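Local coordinates for protein sulfotransferase (Mycobacterium tuberculosis, PDB 2ZQ5) that probably transfers a sulfonate group from the donor PAPS to an acceptor molecule, as other sulfotransferases do, at residues V42-A51 with Y187-Y196; H108-A116 with D341-T349. One frame throughout, in Å; residues are numbered along the deposited sequence.

Interaction 1: V42-A51 with Y187-Y196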
ATOM      1  N   VAL A  42       3.752  10.620  16.445  1.00  8.11           N
ATOM      2  CA  VAL A  42       5.008   9.879  16.418  1.00  7.05           C
ATOM      3  C   VAL A  42       5.696  10.058  15.067  1.00  7.58           C
ATOM      4  O   VAL A  42       6.911  10.247  14.994  1.00  7.93           O
ATOM      5  CB  VAL A  42       4.764   8.377  16.676  1.00  6.53           C
ATOM      6  CG1 VAL A  42       6.032   7.582  16.404  1.00  8.17           C
ATOM      7  CG2 VAL A  42       4.315   8.169  18.115  1.00  8.23           C
ATOM      8  N   LEU A  43       4.913  10.016  13.995  1.00  6.76           N
ATOM      9  CA  LEU A  43       5.455  10.175  12.656  1.00  6.82           C
ATOM     10  C   LEU A  43       6.043  11.577  12.458  1.00  7.81           C
ATOM     11  O   LEU A  43       7.126  11.725  11.888  1.00  7.84           O
ATOM     12  CB  LEU A  43       4.360   9.897  11.620  1.00  8.45           C
ATOM     13  CG  LEU A  43       4.742   9.920  10.137  1.00  7.70           C
ATOM     14  CD1 LEU A  43       5.867   8.936   9.853  1.00 10.65           C
ATOM     15  CD2 LEU A  43       3.512   9.572   9.312  1.00 10.15           C
ATOM     16  N   LEU A  44       5.334  12.600  12.934  1.00  7.92           N
ATOM     17  CA  LEU A  44       5.809  13.976  12.811  1.00  9.61           C
ATOM     18  C   LEU A  44       7.092  14.182  13.602  1.00  8.54           C
ATOM     19  O   LEU A  44       8.016  14.849  13.134  1.00  9.65           O
ATOM     20  CB  LEU A  44       4.744  14.965  13.297  1.00  9.71           C
ATOM     21  CG  LEU A  44       3.589  15.219  12.325  1.00 11.60           C
ATOM     22  CD1 LEU A  44       2.514  16.050  13.012  1.00 12.06           C
ATOM     23  CD2 LEU A  44       4.115  15.927  11.085  1.00 11.20           C
ATOM     24  N   ASP A  45       7.153  13.617  14.805  1.00  9.01           N
ATOM     25  CA  ASP A  45       8.356  13.752  15.619  1.00  8.96           C
ATOM     26  C   ASP A  45       9.531  13.085  14.912  1.00  8.56           C
ATOM     27  O   ASP A  45      10.666  13.553  14.995  1.00  9.16           O
ATOM     28  CB  ASP A  45       8.164  13.115  17.001  1.00  9.90           C
ATOM     29  CG  ASP A  45       7.306  13.961  17.929  1.00 11.85           C
ATOM     30  OD1 ASP A  45       6.937  15.095  17.552  1.00 14.12           O
ATOM     31  OD2 ASP A  45       7.007  13.485  19.045  1.00 13.48           O
ATOM     32  N   ALA A  46       9.259  11.990  14.210  1.00  7.89           N
ATOM     33  CA  ALA A  46      10.310  11.282  13.495  1.00  7.28           C
ATOM     34  C   ALA A  46      10.801  12.110  12.310  1.00  8.97           C
ATOM     35  O   ALA A  46      12.002  12.283  12.122  1.00  7.96           O
ATOM     36  CB  ALA A  46       9.800   9.929  13.018  1.00  7.77           C
ATOM     37  N   TYR A  47       9.874  12.628  11.512  1.00  8.12           N
ATOM     38  CA  TYR A  47      10.256  13.434  10.357  1.00  8.38           C
ATOM     39  C   TYR A  47      11.098  14.632  10.759  1.00 10.21           C
ATOM     40  O   TYR A  47      12.170  14.875  10.206  1.00 11.01           O
ATOM     41  CB  TYR A  47       9.021  13.961   9.617  1.00  8.97           C
ATOM     42  CG  TYR A  47       8.352  12.975   8.689  1.00  7.86           C
ATOM     43  CD1 TYR A  47       9.094  12.235   7.771  1.00  8.34           C
ATOM     44  CD2 TYR A  47       6.969  12.810   8.704  1.00  8.79           C
ATOM     45  CE1 TYR A  47       8.477  11.351   6.890  1.00  7.80           C
ATOM     46  CE2 TYR A  47       6.340  11.931   7.823  1.00  9.64           C
ATOM     47  CZ  TYR A  47       7.100  11.204   6.923  1.00  8.67           C
ATOM     48  OH  TYR A  47       6.494  10.315   6.070  1.00  8.42           O
ATOM     49  N   GLN A  48      10.605  15.375  11.739  1.00 11.29           N
ATOM     50  CA  GLN A  48      11.277  16.584  12.180  1.00 12.19           C
ATOM     51  C   GLN A  48      12.499  16.371  13.068  1.00 12.48           C
ATOM     52  O   GLN A  48      13.311  17.280  13.230  1.00 14.68           O
ATOM     53  CB  GLN A  48      10.239  17.493  12.850  1.00 13.27           C
ATOM     54  CG  GLN A  48       9.016  17.699  11.945  1.00 17.27           C
ATOM     55  CD  GLN A  48       7.948  18.604  12.532  1.00 19.38           C
ATOM     56  OE1 GLN A  48       7.477  18.391  13.649  1.00 21.34           O
ATOM     57  NE2 GLN A  48       7.546  19.614  11.766  1.00 17.59           N
ATOM     58  N   GLY A  49      12.656  15.168  13.612  1.00 10.73           N
ATOM     59  CA  GLY A  49      13.797  14.910  14.470  1.00 10.37           C
ATOM     60  C   GLY A  49      14.906  14.034  13.912  1.00 10.94           C
ATOM     61  O   GLY A  49      16.023  14.055  14.432  1.00 13.75           O
ATOM     62  N   GLU A  50      14.631  13.276  12.854  1.00  9.63           N
ATOM     63  CA  GLU A  50      15.653  12.386  12.310  1.00  9.08           C
ATOM     64  C   GLU A  50      15.647  12.173  10.797  1.00  7.25           C
ATOM     65  O   GLU A  50      16.603  11.622  10.253  1.00  8.48           O
ATOM     66  CB  GLU A  50      15.544  11.030  13.010  1.00 14.39           C
ATOM     67  CG  GLU A  50      14.104  10.575  13.152  1.00 15.57           C
ATOM     68  CD  GLU A  50      13.932   9.295  13.949  1.00 15.51           C
ATOM     69  OE1 GLU A  50      14.559   9.149  15.019  1.00 15.90           O
ATOM     70  OE2 GLU A  50      13.141   8.441  13.506  1.00 12.24           O
ATOM     71  N   ALA A  51      14.596  12.614  10.113  1.00  7.45           N
ATOM     72  CA  ALA A  51      14.516  12.406   8.671  1.00  7.29           C
ATOM     73  C   ALA A  51      15.403  13.324   7.828  1.00  6.79           C
ATOM     74  O   ALA A  51      15.533  13.115   6.624  1.00  7.29           O
ATOM     75  CB  ALA A  51      13.065  12.512   8.212  1.00  6.02           C
ATOM     76  N   TYR A 187       6.020   4.844   4.915  1.00  7.47           N
ATOM     77  CA  TYR A 187       6.791   5.971   5.429  1.00  6.91           C
ATOM     78  C   TYR A 187       8.264   5.679   5.648  1.00  6.54           C
ATOM     79  O   TYR A 187       9.120   6.441   5.196  1.00  6.97           O
ATOM     80  CB  TYR A 187       6.166   6.489   6.727  1.00  6.32           C
ATOM     81  CG  TYR A 187       4.720   6.888   6.564  1.00  6.41           C
ATOM     82  CD1 TYR A 187       4.333   7.788   5.572  1.00  5.95           C
ATOM     83  CD2 TYR A 187       3.731   6.339   7.376  1.00  6.30           C
ATOM     84  CE1 TYR A 187       2.994   8.129   5.388  1.00  8.44           C
ATOM     85  CE2 TYR A 187       2.389   6.672   7.200  1.00  6.61           C
ATOM     86  CZ  TYR A 187       2.031   7.564   6.205  1.00  8.10           C
ATOM     87  OH  TYR A 187       0.703   7.877   6.013  1.00 10.04           O
ATOM     88  N   GLU A 188       8.563   4.577   6.327  1.00  6.33           N
ATOM     89  CA  GLU A 188       9.944   4.221   6.615  1.00  6.18           C
ATOM     90  C   GLU A 188      10.741   3.780   5.387  1.00  7.33           C
ATOM     91  O   GLU A 188      11.964   3.684   5.444  1.00  7.13           O
ATOM     92  CB  GLU A 188       9.986   3.137   7.692  1.00  5.04           C
ATOM     93  CG  GLU A 188       9.532   1.766   7.234  1.00  7.06           C
ATOM     94  CD  GLU A 188       9.295   0.841   8.401  1.00  8.22           C
ATOM     95  OE1 GLU A 188       8.291   1.040   9.121  1.00  7.59           O
ATOM     96  OE2 GLU A 188      10.119  -0.074   8.613  1.00  7.49           O
ATOM     97  N   ALA A 189      10.051   3.514   4.281  1.00  6.87           N
ATOM     98  CA  ALA A 189      10.717   3.106   3.048  1.00  7.00           C
ATOM     99  C   ALA A 189      10.969   4.316   2.141  1.00  7.44           C
ATOM    100  O   ALA A 189      11.595   4.194   1.091  1.00  8.67           O
ATOM    101  CB  ALA A 189       9.865   2.072   2.318  1.00  9.61           C
ATOM    102  N   LEU A 190      10.488   5.485   2.561  1.00  7.03           N
ATOM    103  CA  LEU A 190      10.643   6.713   1.784  1.00  7.96           C
ATOM    104  C   LEU A 190      11.330   7.821   2.574  1.00  6.98           C
ATOM    105  O   LEU A 190      11.552   8.918   2.061  1.00  7.62           O
ATOM    106  CB  LEU A 190       9.268   7.197   1.316  1.00  8.46           C
ATOM    107  CG  LEU A 190       8.584   6.274   0.306  1.00 10.00           C
ATOM    108  CD1 LEU A 190       7.111   6.616   0.204  1.00 11.88           C
ATOM    109  CD2 LEU A 190       9.270   6.407  -1.047  1.00 11.51           C
ATOM    110  N   ALA A 191      11.663   7.530   3.826  1.00  6.76           N
ATOM    111  CA  ALA A 191      12.317   8.506   4.686  1.00  6.90           C
ATOM    112  C   ALA A 191      12.992   7.787   5.840  1.00  6.79           C
ATOM    113  O   ALA A 191      12.650   6.647   6.159  1.00  6.44           O
ATOM    114  CB  ALA A 191      11.291   9.502   5.229  1.00  6.96           C
ATOM    115  N   HIS A 192      13.957   8.457   6.456  1.00  6.74           N
ATOM    116  CA  HIS A 192      14.660   7.887   7.590  1.00  5.17           C
ATOM    117  C   HIS A 192      13.873   8.252   8.840  1.00  6.43           C
ATOM    118  O   HIS A 192      14.060   9.325   9.414  1.00  6.93           O
ATOM    119  CB  HIS A 192      16.077   8.455   7.688  1.00  5.77           C
ATOM    120  CG  HIS A 192      16.866   7.895   8.830  1.00  5.76           C
ATOM    121  ND1 HIS A 192      17.246   6.572   8.892  1.00  7.40           N
ATOM    122  CD2 HIS A 192      17.325   8.473   9.965  1.00  7.54           C
ATOM    123  CE1 HIS A 192      17.907   6.359  10.017  1.00  7.95           C
ATOM    124  NE2 HIS A 192      17.969   7.496  10.684  1.00  8.50           N
ATOM    125  N   VAL A 193      12.976   7.363   9.248  1.00  6.91           N
ATOM    126  CA  VAL A 193      12.161   7.597  10.435  1.00  6.29           C
ATOM    127  C   VAL A 193      12.172   6.364  11.339  1.00  7.38           C
ATOM    128  O   VAL A 193      11.128   5.781  11.639  1.00  7.25           O
ATOM    129  CB  VAL A 193      10.696   7.962  10.050  1.00  5.80           C
ATOM    130  CG1 VAL A 193      10.651   9.361   9.452  1.00  7.56           C
ATOM    131  CG2 VAL A 193      10.137   6.950   9.054  1.00  7.35           C
ATOM    132  N   PRO A 194      13.363   5.956  11.798  1.00  7.87           N
ATOM    133  CA  PRO A 194      13.479   4.784  12.664  1.00  7.76           C
ATOM    134  C   PRO A 194      12.608   4.811  13.918  1.00  7.55           C
ATOM    135  O   PRO A 194      12.144   3.766  14.367  1.00  8.47           O
ATOM    136  CB  PRO A 194      14.978   4.733  12.979  1.00  8.59           C
ATOM    137  CG  PRO A 194      15.403   6.160  12.876  1.00  8.94           C
ATOM    138  CD  PRO A 194      14.667   6.625  11.645  1.00  8.82           C
ATOM    139  N   SER A 195      12.368   5.994  14.476  1.00  7.84           N
ATOM    140  CA  SER A 195      11.548   6.084  15.677  1.00  7.76           C
ATOM    141  C   SER A 195      10.114   5.683  15.358  1.00  7.32           C
ATOM    142  O   SER A 195       9.441   5.049  16.170  1.00  9.09           O
ATOM    143  CB  SER A 195      11.590   7.500  16.254  1.00 10.85           C
ATOM    144  OG  SER A 195      12.911   7.835  16.651  1.00 17.77           O
ATOM    145  N   TYR A 196       9.645   6.048  14.171  1.00  5.78           N
ATOM    146  CA  TYR A 196       8.291   5.677  13.785  1.00  5.28           C
ATOM    147  C   TYR A 196       8.249   4.194  13.422  1.00  6.48           C
ATOM    148  O   TYR A 196       7.313   3.487  13.795  1.00  5.77           O
ATOM    149  CB  TYR A 196       7.803   6.519  12.601  1.00  6.48           C
ATOM    150  CG  TYR A 196       6.462   6.071  12.060  1.00  4.16           C
ATOM    151  CD1 TYR A 196       5.264   6.443  12.682  1.00  4.44           C
ATOM    152  CD2 TYR A 196       6.395   5.230  10.947  1.00  5.84           C
ATOM    153  CE1 TYR A 196       4.027   5.983  12.200  1.00  5.06           C
ATOM    154  CE2 TYR A 196       5.179   4.768  10.465  1.00  5.25           C
ATOM    155  CZ  TYR A 196       4.001   5.145  11.093  1.00  4.78           C
ATOM    156  OH  TYR A 196       2.810   4.666  10.592  1.00  6.08           O
TER
HETATM  157  O   HOH W   1       7.962   8.874   4.396  1.00  9.37           O
HETATM  158  O   HOH W   2      14.157  11.069   5.268  1.00  7.94           O

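Interaction 2: H108-A116 with D341-T349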
ATOM      1  N   HIS A 108      -1.220  -8.818  -8.752  1.00 10.76           N
ATOM      2  CA  HIS A 108      -2.332  -7.951  -8.378  1.00 11.09           C
ATOM      3  C   HIS A 108      -3.214  -7.671  -9.597  1.00 12.08           C
ATOM      4  O   HIS A 108      -4.440  -7.804  -9.537  1.00 11.93           O
ATOM      5  CB  HIS A 108      -1.773  -6.641  -7.816  1.00 10.24           C
ATOM      6  CG  HIS A 108      -2.807  -5.735  -7.221  1.00  9.36           C
ATOM      7  ND1 HIS A 108      -2.550  -4.410  -6.943  1.00 10.91           N
ATOM      8  CD2 HIS A 108      -4.082  -5.961  -6.825  1.00 10.24           C
ATOM      9  CE1 HIS A 108      -3.620  -3.860  -6.400  1.00 10.25           C
ATOM     10  NE2 HIS A 108      -4.565  -4.779  -6.316  1.00 10.12           N
ATOM     11  N   ARG A 109      -2.582  -7.288 -10.701  1.00 12.95           N
ATOM     12  CA  ARG A 109      -3.300  -6.983 -11.934  1.00 15.28           C
ATOM     13  C   ARG A 109      -3.980  -8.217 -12.517  1.00 14.33           C
ATOM     14  O   ARG A 109      -5.088  -8.132 -13.047  1.00 15.06           O
ATOM     15  CB  ARG A 109      -2.341  -6.397 -12.969  1.00 18.52           C
ATOM     16  CG  ARG A 109      -1.726  -5.065 -12.573  1.00 22.68           C
ATOM     17  CD  ARG A 109      -0.708  -4.622 -13.609  1.00 27.18           C
ATOM     18  NE  ARG A 109      -0.020  -3.393 -13.225  1.00 31.23           N
ATOM     19  CZ  ARG A 109       1.017  -2.885 -13.884  1.00 32.90           C
ATOM     20  NH1 ARG A 109       1.484  -3.502 -14.962  1.00 34.56           N
ATOM     21  NH2 ARG A 109       1.588  -1.764 -13.467  1.00 34.53           N
ATOM     22  N   LEU A 110      -3.313  -9.361 -12.425  1.00 13.48           N
ATOM     23  CA  LEU A 110      -3.875 -10.599 -12.947  1.00 14.74           C
ATOM     24  C   LEU A 110      -5.109 -11.023 -12.156  1.00 14.63           C
ATOM     25  O   LEU A 110      -6.192 -11.181 -12.717  1.00 14.78           O
ATOM     26  CB  LEU A 110      -2.824 -11.713 -12.917  1.00 15.24           C
ATOM     27  CG  LEU A 110      -1.732 -11.640 -13.988  1.00 17.46           C
ATOM     28  CD1 LEU A 110      -0.605 -12.597 -13.648  1.00 17.67           C
ATOM     29  CD2 LEU A 110      -2.333 -11.977 -15.348  1.00 18.89           C
ATOM     30  N   LEU A 111      -4.948 -11.195 -10.848  1.00 14.38           N
ATOM     31  CA  LEU A 111      -6.064 -11.606 -10.006  1.00 12.89           C
ATOM     32  C   LEU A 111      -7.190 -10.574 -10.026  1.00 13.65           C
ATOM     33  O   LEU A 111      -8.365 -10.924  -9.929  1.00 13.17           O
ATOM     34  CB  LEU A 111      -5.580 -11.835  -8.568  1.00 12.04           C
ATOM     35  CG  LEU A 111      -4.490 -12.902  -8.414  1.00 11.76           C
ATOM     36  CD1 LEU A 111      -4.034 -12.969  -6.964  1.00 13.04           C
ATOM     37  CD2 LEU A 111      -5.019 -14.255  -8.867  1.00 14.62           C
ATOM     38  N   GLY A 112      -6.829  -9.301 -10.162  1.00 14.02           N
ATOM     39  CA  GLY A 112      -7.837  -8.256 -10.190  1.00 15.47           C
ATOM     40  C   GLY A 112      -8.536  -8.120 -11.530  1.00 15.70           C
ATOM     41  O   GLY A 112      -9.509  -7.372 -11.651  1.00 16.34           O
ATOM     42  N   ALA A 113      -8.049  -8.846 -12.532  1.00 15.81           N
ATOM     43  CA  ALA A 113      -8.621  -8.802 -13.876  1.00 16.31           C
ATOM     44  C   ALA A 113      -9.872  -9.666 -14.006  1.00 16.21           C
ATOM     45  O   ALA A 113     -10.679  -9.467 -14.915  1.00 18.33           O
ATOM     46  CB  ALA A 113      -7.581  -9.239 -14.897  1.00 15.87           C
ATOM     47  N   ASP A 114     -10.025 -10.632 -13.107  1.00 14.10           N
ATOM     48  CA  ASP A 114     -11.189 -11.514 -13.129  1.00 14.60           C
ATOM     49  C   ASP A 114     -12.438 -10.641 -13.003  1.00 15.08           C
ATOM     50  O   ASP A 114     -12.565  -9.875 -12.053  1.00 13.09           O
ATOM     51  CB  ASP A 114     -11.123 -12.488 -11.952  1.00 14.69           C
ATOM     52  CG  ASP A 114     -12.192 -13.561 -12.016  1.00 14.32           C
ATOM     53  OD1 ASP A 114     -13.322 -13.259 -12.451  1.00 16.07           O
ATOM     54  OD2 ASP A 114     -11.905 -14.707 -11.614  1.00 14.70           O
ATOM     55  N   PRO A 115     -13.372 -10.741 -13.965  1.00 14.89           N
ATOM     56  CA  PRO A 115     -14.606  -9.946 -13.932  1.00 15.85           C
ATOM     57  C   PRO A 115     -15.451 -10.178 -12.678  1.00 14.12           C
ATOM     58  O   PRO A 115     -16.294  -9.348 -12.324  1.00 14.69           O
ATOM     59  CB  PRO A 115     -15.331 -10.387 -15.201  1.00 16.80           C
ATOM     60  CG  PRO A 115     -14.203 -10.702 -16.133  1.00 17.64           C
ATOM     61  CD  PRO A 115     -13.258 -11.472 -15.239  1.00 15.91           C
ATOM     62  N   ALA A 116     -15.226 -11.314 -12.021  1.00 12.25           N
ATOM     63  CA  ALA A 116     -15.953 -11.674 -10.809  1.00 11.93           C
ATOM     64  C   ALA A 116     -15.226 -11.157  -9.570  1.00 10.62           C
ATOM     65  O   ALA A 116     -15.646 -11.405  -8.440  1.00 12.70           O
ATOM     66  CB  ALA A 116     -16.112 -13.187 -10.731  1.00 13.48           C
ATOM     67  N   ASP A 341     -13.703 -18.582 -18.213  1.00 21.81           N
ATOM     68  CA  ASP A 341     -13.124 -18.261 -19.510  1.00 23.40           C
ATOM     69  C   ASP A 341     -12.934 -16.755 -19.652  1.00 22.73           C
ATOM     70  O   ASP A 341     -11.907 -16.299 -20.156  1.00 22.92           O
ATOM     71  CB  ASP A 341     -14.026 -18.773 -20.635  1.00 26.93           C
ATOM     72  CG  ASP A 341     -14.222 -20.274 -20.588  1.00 29.00           C
ATOM     73  OD1 ASP A 341     -13.209 -21.007 -20.580  1.00 30.85           O
ATOM     74  OD2 ASP A 341     -15.388 -20.721 -20.563  1.00 32.91           O
ATOM     75  N   GLU A 342     -13.925 -15.984 -19.211  1.00 23.27           N
ATOM     76  CA  GLU A 342     -13.837 -14.531 -19.300  1.00 23.17           C
ATOM     77  C   GLU A 342     -12.681 -14.022 -18.450  1.00 21.52           C
ATOM     78  O   GLU A 342     -12.005 -13.061 -18.819  1.00 22.47           O
ATOM     79  CB  GLU A 342     -15.143 -13.873 -18.839  1.00 24.04           C
ATOM     80  CG  GLU A 342     -15.579 -14.255 -17.439  1.00 26.47           C
ATOM     81  CD  GLU A 342     -16.607 -15.368 -17.435  1.00 27.41           C
ATOM     82  OE1 GLU A 342     -16.410 -16.371 -18.154  1.00 28.60           O
ATOM     83  OE2 GLU A 342     -17.611 -15.239 -16.705  1.00 28.16           O
ATOM     84  N   ALA A 343     -12.456 -14.671 -17.312  1.00 21.54           N
ATOM     85  CA  ALA A 343     -11.373 -14.283 -16.416  1.00 20.93           C
ATOM     86  C   ALA A 343     -10.036 -14.510 -17.108  1.00 20.94           C
ATOM     87  O   ALA A 343      -9.169 -13.637 -17.103  1.00 19.16           O
ATOM     88  CB  ALA A 343     -11.440 -15.095 -15.125  1.00 20.03           C
ATOM     89  N   ARG A 344      -9.875 -15.688 -17.706  1.00 22.90           N
ATOM     90  CA  ARG A 344      -8.645 -16.023 -18.410  1.00 25.47           C
ATOM     91  C   ARG A 344      -8.381 -15.040 -19.543  1.00 25.91           C
ATOM     92  O   ARG A 344      -7.252 -14.590 -19.733  1.00 25.07           O
ATOM     93  CB  ARG A 344      -8.716 -17.446 -18.973  1.00 27.08           C
ATOM     94  CG  ARG A 344      -8.798 -18.535 -17.916  1.00 30.31           C
ATOM     95  CD  ARG A 344      -8.740 -19.918 -18.547  1.00 33.61           C
ATOM     96  NE  ARG A 344      -7.457 -20.178 -19.195  1.00 36.25           N
ATOM     97  CZ  ARG A 344      -6.303 -20.317 -18.549  1.00 37.63           C
ATOM     98  NH1 ARG A 344      -6.261 -20.222 -17.227  1.00 39.47           N
ATOM     99  NH2 ARG A 344      -5.186 -20.549 -19.226  1.00 38.23           N
ATOM    100  N   GLN A 345      -9.425 -14.707 -20.296  1.00 27.50           N
ATOM    101  CA  GLN A 345      -9.279 -13.771 -21.406  1.00 28.71           C
ATOM    102  C   GLN A 345      -8.824 -12.407 -20.900  1.00 28.02           C
ATOM    103  O   GLN A 345      -7.884 -11.821 -21.437  1.00 29.29           O
ATOM    104  CB  GLN A 345     -10.602 -13.624 -22.166  1.00 30.87           C
ATOM    105  CG  GLN A 345     -10.522 -12.665 -23.348  1.00 34.29           C
ATOM    106  CD  GLN A 345     -11.811 -12.588 -24.141  1.00 36.56           C
ATOM    107  OE1 GLN A 345     -12.267 -13.582 -24.708  1.00 38.75           O
ATOM    108  NE2 GLN A 345     -12.410 -11.402 -24.181  1.00 37.56           N
ATOM    109  N   ALA A 346      -9.491 -11.908 -19.863  1.00 26.92           N
ATOM    110  CA  ALA A 346      -9.149 -10.613 -19.288  1.00 25.86           C
ATOM    111  C   ALA A 346      -7.708 -10.615 -18.789  1.00 24.63           C
ATOM    112  O   ALA A 346      -7.009  -9.605 -18.870  1.00 24.77           O
ATOM    113  CB  ALA A 346     -10.101 -10.282 -18.142  1.00 25.89           C
ATOM    114  N   MET A 347      -7.267 -11.761 -18.278  1.00 24.63           N
ATOM    115  CA  MET A 347      -5.911 -11.898 -17.764  1.00 24.55           C
ATOM    116  C   MET A 347      -4.855 -11.945 -18.864  1.00 25.94           C
ATOM    117  O   MET A 347      -3.742 -11.459 -18.678  1.00 25.30           O
ATOM    118  CB  MET A 347      -5.806 -13.154 -16.898  1.00 23.25           C
ATOM    119  CG  MET A 347      -6.553 -13.050 -15.583  1.00 22.13           C
ATOM    120  SD  MET A 347      -6.447 -14.557 -14.614  1.00 21.00           S
ATOM    121  CE  MET A 347      -7.679 -14.233 -13.349  1.00 19.48           C
ATOM    122  N   THR A 348      -5.201 -12.534 -20.005  1.00 27.44           N
ATOM    123  CA  THR A 348      -4.259 -12.622 -21.117  1.00 29.03           C
ATOM    124  C   THR A 348      -4.007 -11.234 -21.695  1.00 28.94           C
ATOM    125  O   THR A 348      -2.998 -11.001 -22.361  1.00 30.12           O
ATOM    126  CB  THR A 348      -4.785 -13.539 -22.244  1.00 29.29           C
ATOM    127  OG1 THR A 348      -5.988 -12.988 -22.794  1.00 30.82           O
ATOM    128  CG2 THR A 348      -5.067 -14.933 -21.707  1.00 29.60           C
ATOM    129  N   THR A 349      -4.931 -10.316 -21.426  1.00 29.68           N
ATOM    130  CA  THR A 349      -4.831  -8.944 -21.910  1.00 29.68           C
ATOM    131  C   THR A 349      -3.887  -8.132 -21.027  1.00 29.91           C
ATOM    132  O   THR A 349      -3.533  -6.998 -21.355  1.00 28.35           O
ATOM    133  CB  THR A 349      -6.214  -8.259 -21.916  1.00 31.38           C
ATOM    134  OG1 THR A 349      -7.145  -9.068 -22.644  1.00 33.16           O
ATOM    135  CG2 THR A 349      -6.132  -6.888 -22.574  1.00 31.43           C
TER

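Interaction 1: V42-A51 with Y187-Y196
Helix 36-50, one of the helices that precede the first sheet strand of this sulfotransferase fold, packs through L43, A46, Y47 and E50 against the loop leading into helix 194-201 and against the start of that helix. L43 meets two tyrosines, one with each methyl: CD2 sits over the centre of the Y187 ring, 3.8 Å from its centroid, and CD1 over a face of Y196, also 3.8 Å from the centroid but offset toward the rim. Both are CH-pi contacts; with CG anti to the backbone N (chi1 -176°), the fork reaches both rings. One turn on, A46 CB meets V193 CB at 3.7 Å. The Y47 ring passes V193 CG1 obliquely and receives A191 CB at its edge, while Y47 OH shares a hydrogen bond of 2.7 Å with a water, and this water donates to Y187 O. A second water joins A51 O to H192 N, and H192 ND1 is hydrogen-bonded to D288. The E50 carboxylate takes two bonds from S195, in the first turn of the helix after the N-cap residue V193. S195 N gives a nearly straight bond (168°) to the syn lone pair of E50 OE2, at 2.7 Å. S195 OG donates to E50 OE1, also at 2.7 Å, from the syn side but 34° out of the carboxylate plane.

Interaction 2: H108-A116 with D341-T349
M347 of helix 341-348 lies against L110 and A113, in the segment that carries helix 104-111, the helix following strand 94-97 of the parallel sheet in the P-loop-like sulfotransferase core; no hydrogen bond links the two segments. The M347 side chain starts anti to its own carbonyl carbon (chi1 -70°) and then runs extended, passing the carbonyl oxygen of L110, which lies 3.4 Å from M347 CG and 3.5 Å from M347 CE. L110 crosses it at about a right angle, placing CD2 4.0 Å from M347 CB, and A113 CB, three residues after L110, touches M347 CG. V328 and Y332 of helix 324-334 also touch M347. Toward the start of helix 341-348, A346 CB abuts the backbone oxygen of A113 at 3.4 Å. A343 CB is set against the D114 carboxylate, 3.5 Å from D114 CG, and P115 CD rests 3.6 Å from A343 CA. P115 CG and E342 CG meet obliquely at the exposed margin. The carboxylate of D114 has two polar partners: OD2 bonds the hydroxyl of Y332, and in an Asx turn OD1 accepts from A116 N at 2.8 Å, on its anti side and 31° out of the carboxylate plane.

How the interactions relate
Interactions 1 and 2 lie on opposite sides of the chain's centre, their own centres 39 Å apart and their nearest atoms about 16 Å apart, with no residue shared. Along the chain the segments alternate, 42-51, 108-116, 187-196 and 341-349, so the two long-range closures interlock in sequence without touching in space. Interaction 1 joins an early helix, 36-50, to the middle of the chain at helix 194-201. Interaction 2 joins helix 104-111, which follows strand 94-97, the middle strand of five, to helix 341-348, the last helix before the unmodelled residues 350-362. Each contact thus brings together parts of the fold that are well over a hundred residues apart.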